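Local coordinates for mandelate racemase/muconate lactonizing enzyme/Enolase superfamily (Rhodobacter sphaeroides, PDB 2HZG), which is a member of the mandelate racemase/muconate lactonizing enzyme branch of the enolase superfamily, pairing an enolase-type N-terminal domain with a TIM-barrel-like domain that carries a metal site, at residues F142-R154 with A180-P192. Residues are numbered along the deposited sequence; the frame is centred on the assembly and turned at random. Where two conformers were deposited one is given.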
loop_
_atom_site.group_PDB
_atom_site.type_symbol
_atom_site.label_atom_id
_atom_site.label_comp_id
_atom_site.label_asym_id
_atom_site.label_seq_id
_atom_site.Cartn_x
_atom_site.Cartn_y
_atom_site.Cartn_z
ATOM N N PHE A 142 -12.868 22.703 4.660
ATOM C CA PHE A 142 -13.040 24.013 4.035
ATOM C C PHE A 142 -14.368 24.083 3.280
ATOM O O PHE A 142 -14.713 23.155 2.544
ATOM C CB PHE A 142 -11.901 24.303 3.040
ATOM C CG PHE A 142 -10.639 24.778 3.686
ATOM C CD1 PHE A 142 -10.553 26.078 4.196
ATOM C CD2 PHE A 142 -9.520 23.937 3.767
ATOM C CE1 PHE A 142 -9.399 26.536 4.796
ATOM C CE2 PHE A 142 -8.342 24.393 4.347
ATOM C CZ PHE A 142 -8.281 25.699 4.876
ATOM N N GLY A 143 -15.104 25.189 3.463
ATOM C CA GLY A 143 -16.279 25.476 2.655
ATOM C C GLY A 143 -15.875 25.758 1.222
ATOM O O GLY A 143 -14.707 26.028 0.942
ATOM N N ASP A 144 -16.833 25.688 0.310
ATOM C CA ASP A 144 -16.583 25.977 -1.095
ATOM C C ASP A 144 -16.287 27.461 -1.336
ATOM O O ASP A 144 -15.717 27.819 -2.367
ATOM C CB ASP A 144 -17.758 25.499 -1.966
ATOM C CG ASP A 144 -17.887 23.962 -1.989
ATOM O OD1 ASP A 144 -16.983 23.265 -1.459
ATOM O OD2 ASP A 144 -18.892 23.450 -2.545
ATOM N N THR A 145 -16.661 28.318 -0.385
ATOM C CA THR A 145 -16.347 29.745 -0.477
ATOM C C THR A 145 -15.743 30.121 0.859
ATOM O O THR A 145 -15.959 29.413 1.853
ATOM C CB THR A 145 -17.611 30.619 -0.728
ATOM O OG1 THR A 145 -18.513 30.448 0.364
ATOM C CG2 THR A 145 -18.330 30.225 -2.033
ATOM N N PRO A 146 -14.957 31.207 0.893
ATOM C CA PRO A 146 -14.411 31.678 2.157
ATOM C C PRO A 146 -15.438 32.003 3.250
ATOM O O PRO A 146 -15.162 31.753 4.426
ATOM C CB PRO A 146 -13.629 32.930 1.740
ATOM C CG PRO A 146 -13.213 32.634 0.349
ATOM C CD PRO A 146 -14.436 32.003 -0.234
ATOM N N GLN A 147 -16.585 32.580 2.885
ATOM C CA GLN A 147 -17.577 32.902 3.902
ATOM C C GLN A 147 -18.113 31.623 4.597
ATOM O O GLN A 147 -18.308 31.610 5.819
ATOM C CB GLN A 147 -18.744 33.714 3.322
ATOM C CG GLN A 147 -19.716 34.200 4.406
ATOM C CD GLN A 147 -19.096 35.279 5.268
ATOM O OE1 GLN A 147 -18.271 36.072 4.782
ATOM N NE2 GLN A 147 -19.483 35.329 6.552
ATOM N N GLU A 148 -18.341 30.564 3.823
ATOM C CA GLU A 148 -18.744 29.273 4.415
ATOM C C GLU A 148 -17.704 28.802 5.446
ATOM O O GLU A 148 -18.050 28.416 6.559
ATOM C CB GLU A 148 -18.987 28.238 3.312
ATOM C CG GLU A 148 -20.277 28.569 2.542
ATOM C CD GLU A 148 -20.514 27.730 1.287
ATOM O OE1 GLU A 148 -21.452 26.897 1.312
ATOM O OE2 GLU A 148 -19.797 27.920 0.274
ATOM N N THR A 149 -16.422 28.886 5.088
ATOM C CA THR A 149 -15.319 28.535 5.999
ATOM C C THR A 149 -15.337 29.401 7.256
ATOM O O THR A 149 -15.233 28.881 8.358
ATOM C CB THR A 149 -13.955 28.645 5.272
ATOM O OG1 THR A 149 -13.909 27.650 4.251
ATOM C CG2 THR A 149 -12.770 28.454 6.225
ATOM N N LEU A 150 -15.476 30.720 7.082
ATOM C CA LEU A 150 -15.597 31.627 8.228
ATOM C C LEU A 150 -16.730 31.173 9.171
ATOM O O LEU A 150 -16.522 31.066 10.381
ATOM C CB LEU A 150 -15.841 33.072 7.742
ATOM C CG LEU A 150 -15.903 34.226 8.741
ATOM C CD1 LEU A 150 -15.689 35.552 7.997
ATOM C CD2 LEU A 150 -17.245 34.224 9.517
ATOM N N GLU A 151 -17.907 30.901 8.599
ATOM C CA GLU A 151 -19.102 30.506 9.381
ATOM C C GLU A 151 -18.881 29.192 10.156
ATOM O O GLU A 151 -19.279 29.067 11.332
ATOM C CB GLU A 151 -20.325 30.365 8.468
ATOM C CG GLU A 151 -20.893 31.699 7.881
ATOM C CD GLU A 151 -21.251 32.736 8.961
ATOM O OE1 GLU A 151 -21.715 32.346 10.062
ATOM O OE2 GLU A 151 -21.053 33.946 8.720
ATOM N N ARG A 152 -18.227 28.228 9.497
ATOM C CA ARG A 152 -17.797 26.979 10.137
ATOM C C ARG A 152 -16.872 27.206 11.310
ATOM O O ARG A 152 -17.031 26.564 12.362
ATOM C CB ARG A 152 -17.131 26.044 9.113
ATOM C CG ARG A 152 -18.150 25.547 8.109
ATOM C CD ARG A 152 -17.567 24.686 7.024
ATOM N NE ARG A 152 -18.619 24.359 6.063
ATOM C CZ ARG A 152 -18.482 23.495 5.058
ATOM N NH1 ARG A 152 -17.327 22.865 4.868
ATOM N NH2 ARG A 152 -19.500 23.253 4.249
ATOM N N ALA A 153 -15.895 28.098 11.140
ATOM C CA ALA A 153 -14.954 28.382 12.217
ATOM C C ALA A 153 -15.655 29.108 13.381
ATOM O O ALA A 153 -15.387 28.820 14.563
ATOM C CB ALA A 153 -13.753 29.198 11.697
ATOM N N ARG A 154 -16.529 30.049 13.028
ATOM C CA ARG A 154 -17.354 30.796 13.992
ATOM C C ARG A 154 -18.232 29.826 14.791
ATOM O O ARG A 154 -18.283 29.923 16.008
ATOM C CB ARG A 154 -18.203 31.860 13.252
ATOM C CG ARG A 154 -18.954 32.877 14.140
ATOM C CD ARG A 154 -19.661 33.963 13.290
ATOM N NE ARG A 154 -20.584 34.792 14.078
ATOM C CZ ARG A 154 -20.381 36.070 14.413
ATOM N NH1 ARG A 154 -19.279 36.710 14.033
ATOM N NH2 ARG A 154 -21.296 36.721 15.137
ATOM N N ALA A 180 -5.367 31.872 0.299
ATOM C CA ALA A 180 -5.257 32.955 1.276
ATOM C C ALA A 180 -6.629 33.422 1.782
ATOM O O ALA A 180 -6.807 33.592 2.980
ATOM C CB ALA A 180 -4.420 34.150 0.712
ATOM N N ASP A 181 -7.585 33.584 0.874
ATOM C CA ASP A 181 -8.947 34.003 1.219
ATOM C C ASP A 181 -9.604 32.994 2.177
ATOM O O ASP A 181 -10.217 33.374 3.166
ATOM C CB ASP A 181 -9.782 34.146 -0.048
ATOM C CG ASP A 181 -9.427 35.412 -0.865
ATOM O OD1 ASP A 181 -8.713 36.299 -0.357
ATOM O OD2 ASP A 181 -9.860 35.490 -2.027
ATOM N N GLN A 182 -9.424 31.708 1.881
ATOM C CA GLN A 182 -9.962 30.622 2.702
ATOM C C GLN A 182 -9.343 30.593 4.098
ATOM O O GLN A 182 -10.047 30.480 5.097
ATOM C CB GLN A 182 -9.733 29.274 1.997
ATOM C CG GLN A 182 -10.645 29.020 0.825
ATOM C CD GLN A 182 -12.053 28.575 1.257
ATOM O OE1 GLN A 182 -12.367 28.544 2.444
ATOM N NE2 GLN A 182 -12.886 28.235 0.295
ATOM N N ILE A 183 -8.021 30.680 4.152
ATOM C CA ILE A 183 -7.271 30.552 5.398
ATOM C C ILE A 183 -7.512 31.759 6.302
ATOM O O ILE A 183 -7.687 31.616 7.513
ATOM C CB ILE A 183 -5.754 30.314 5.091
ATOM C CG1 ILE A 183 -5.559 28.916 4.448
ATOM C CG2 ILE A 183 -4.901 30.439 6.340
ATOM C CD1 ILE A 183 -4.202 28.717 3.730
ATOM N N MET A 184 -7.527 32.947 5.697
ATOM C CA MET A 184 -7.837 34.182 6.431
ATOM C C MET A 184 -9.263 34.192 6.970
ATOM O O MET A 184 -9.496 34.654 8.083
ATOM C CB MET A 184 -7.583 35.401 5.551
ATOM C CG MET A 184 -6.102 35.640 5.244
ATOM S SD MET A 184 -5.100 35.747 6.744
ATOM C CE MET A 184 -3.551 35.094 6.115
ATOM N N ALA A 185 -10.199 33.663 6.190
ATOM C CA ALA A 185 -11.599 33.512 6.623
ATOM C C ALA A 185 -11.722 32.536 7.810
ATOM O O ALA A 185 -12.430 32.824 8.774
ATOM C CB ALA A 185 -12.485 33.088 5.459
ATOM N N ALA A 186 -10.987 31.420 7.762
ATOM C CA ALA A 186 -10.866 30.519 8.928
ATOM C C ALA A 186 -10.360 31.256 10.176
ATOM O O ALA A 186 -10.950 31.147 11.263
ATOM C CB ALA A 186 -9.960 29.320 8.596
ATOM N N ARG A 187 -9.274 32.014 10.026
ATOM C CA ARG A 187 -8.753 32.811 11.125
ATOM C C ARG A 187 -9.793 33.848 11.597
ATOM O O ARG A 187 -9.965 34.047 12.802
ATOM C CB ARG A 187 -7.429 33.491 10.734
ATOM C CG ARG A 187 -6.811 34.430 11.796
ATOM C CD ARG A 187 -6.704 33.818 13.199
ATOM N NE ARG A 187 -5.626 32.847 13.309
ATOM C CZ ARG A 187 -5.441 32.030 14.343
ATOM N NH1 ARG A 187 -6.281 32.042 15.384
ATOM N NH2 ARG A 187 -4.413 31.187 14.342
ATOM N N GLU A 188 -10.469 34.493 10.648
ATOM C CA GLU A 188 -11.471 35.518 10.968
ATOM C C GLU A 188 -12.606 34.907 11.788
ATOM O O GLU A 188 -13.000 35.471 12.816
ATOM C CB GLU A 188 -12.022 36.187 9.697
ATOM C CG GLU A 188 -12.729 37.529 9.953
ATOM C CD GLU A 188 -13.286 38.180 8.686
ATOM O OE1 GLU A 188 -12.784 37.892 7.558
ATOM O OE2 GLU A 188 -14.250 38.981 8.821
ATOM N N GLY A 189 -13.125 33.761 11.341
ATOM C CA GLY A 189 -14.196 33.086 12.071
ATOM C C GLY A 189 -13.760 32.575 13.432
ATOM O O GLY A 189 -14.536 32.616 14.397
ATOM N N LEU A 190 -12.517 32.101 13.523
ATOM C CA LEU A 190 -12.041 31.474 14.747
ATOM C C LEU A 190 -11.719 32.499 15.810
ATOM O O LEU A 190 -11.844 32.218 17.012
ATOM C CB LEU A 190 -10.792 30.608 14.482
ATOM C CG LEU A 190 -10.065 29.979 15.683
ATOM C CD1 LEU A 190 -11.015 29.060 16.484
ATOM C CD2 LEU A 190 -8.811 29.228 15.246
ATOM N N GLY A 191 -11.271 33.671 15.375
ATOM C CA GLY A 191 -10.751 34.671 16.293
ATOM C C GLY A 191 -9.252 34.517 16.472
ATOM O O GLY A 191 -8.680 33.489 16.085
ATOM N N PRO A 192 -8.602 35.531 17.076
ATOM C CA PRO A 192 -7.134 35.550 17.157
ATOM C C PRO A 192 -6.478 34.543 18.102
ATOM O O PRO A 192 -5.323 34.178 17.887
ATOM C CB PRO A 192 -6.821 36.996 17.599
ATOM C CG PRO A 192 -8.059 37.455 18.321
ATOM C CD PRO A 192 -9.219 36.745 17.665
#
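Q182 reaches from helix 180-190 to the turn that leads into helix 146-154 and is gripped at both ends of its amide. Its NE2 donates to G143 O at 2.9 Å, a bent bond whose donor stands above the carbonyl plane, while its OE1 accepts from T149 OG1 in the amide carbonyl plane, at a short 2.5 Å. The Q182 chain bends at chi2, turning the amide toward the turn, and the F142 ring slides past it with the two planes 74° apart. P146 lies across Q182 at about a right angle, and its CG rests 3.8 Å from D181 CB.

Farther along, small residues let the helices come to 7.0 Å between axes. A185 CB sits 3.2 Å from P146 O, and A153 CB lies 3.4 Å from A186 O. G189 brings bare backbone against L150, its CA 3.5 Å from L150 O; this CA-H...O contact is joined by two more, L150 CA to A185 O and R154 CA to G189 O. With CG anti to the backbone N (chi1 -176°), L150 sends CD1 out to the carboxylate of E188, 3.6 Å from its CD.

In the second shell, G143 N donates to T149 OG1, and T145 N-caps the helix through a weak bond from E148 N. Strand 163-167 lies beneath, F166 touching both A153 and A186, as expected of successive outer helices of a TIM-barrel-like domain that run in roughly the same direction, inclined by 31°. Chemically, the interface is close backbone packing around G189 and polar at the start of helix 146-154: T149 OG1 accepts from G143 N and so can give its proton to Q182 OE1, while G143 O can only accept from NE2, which settles the flip of the buried amide.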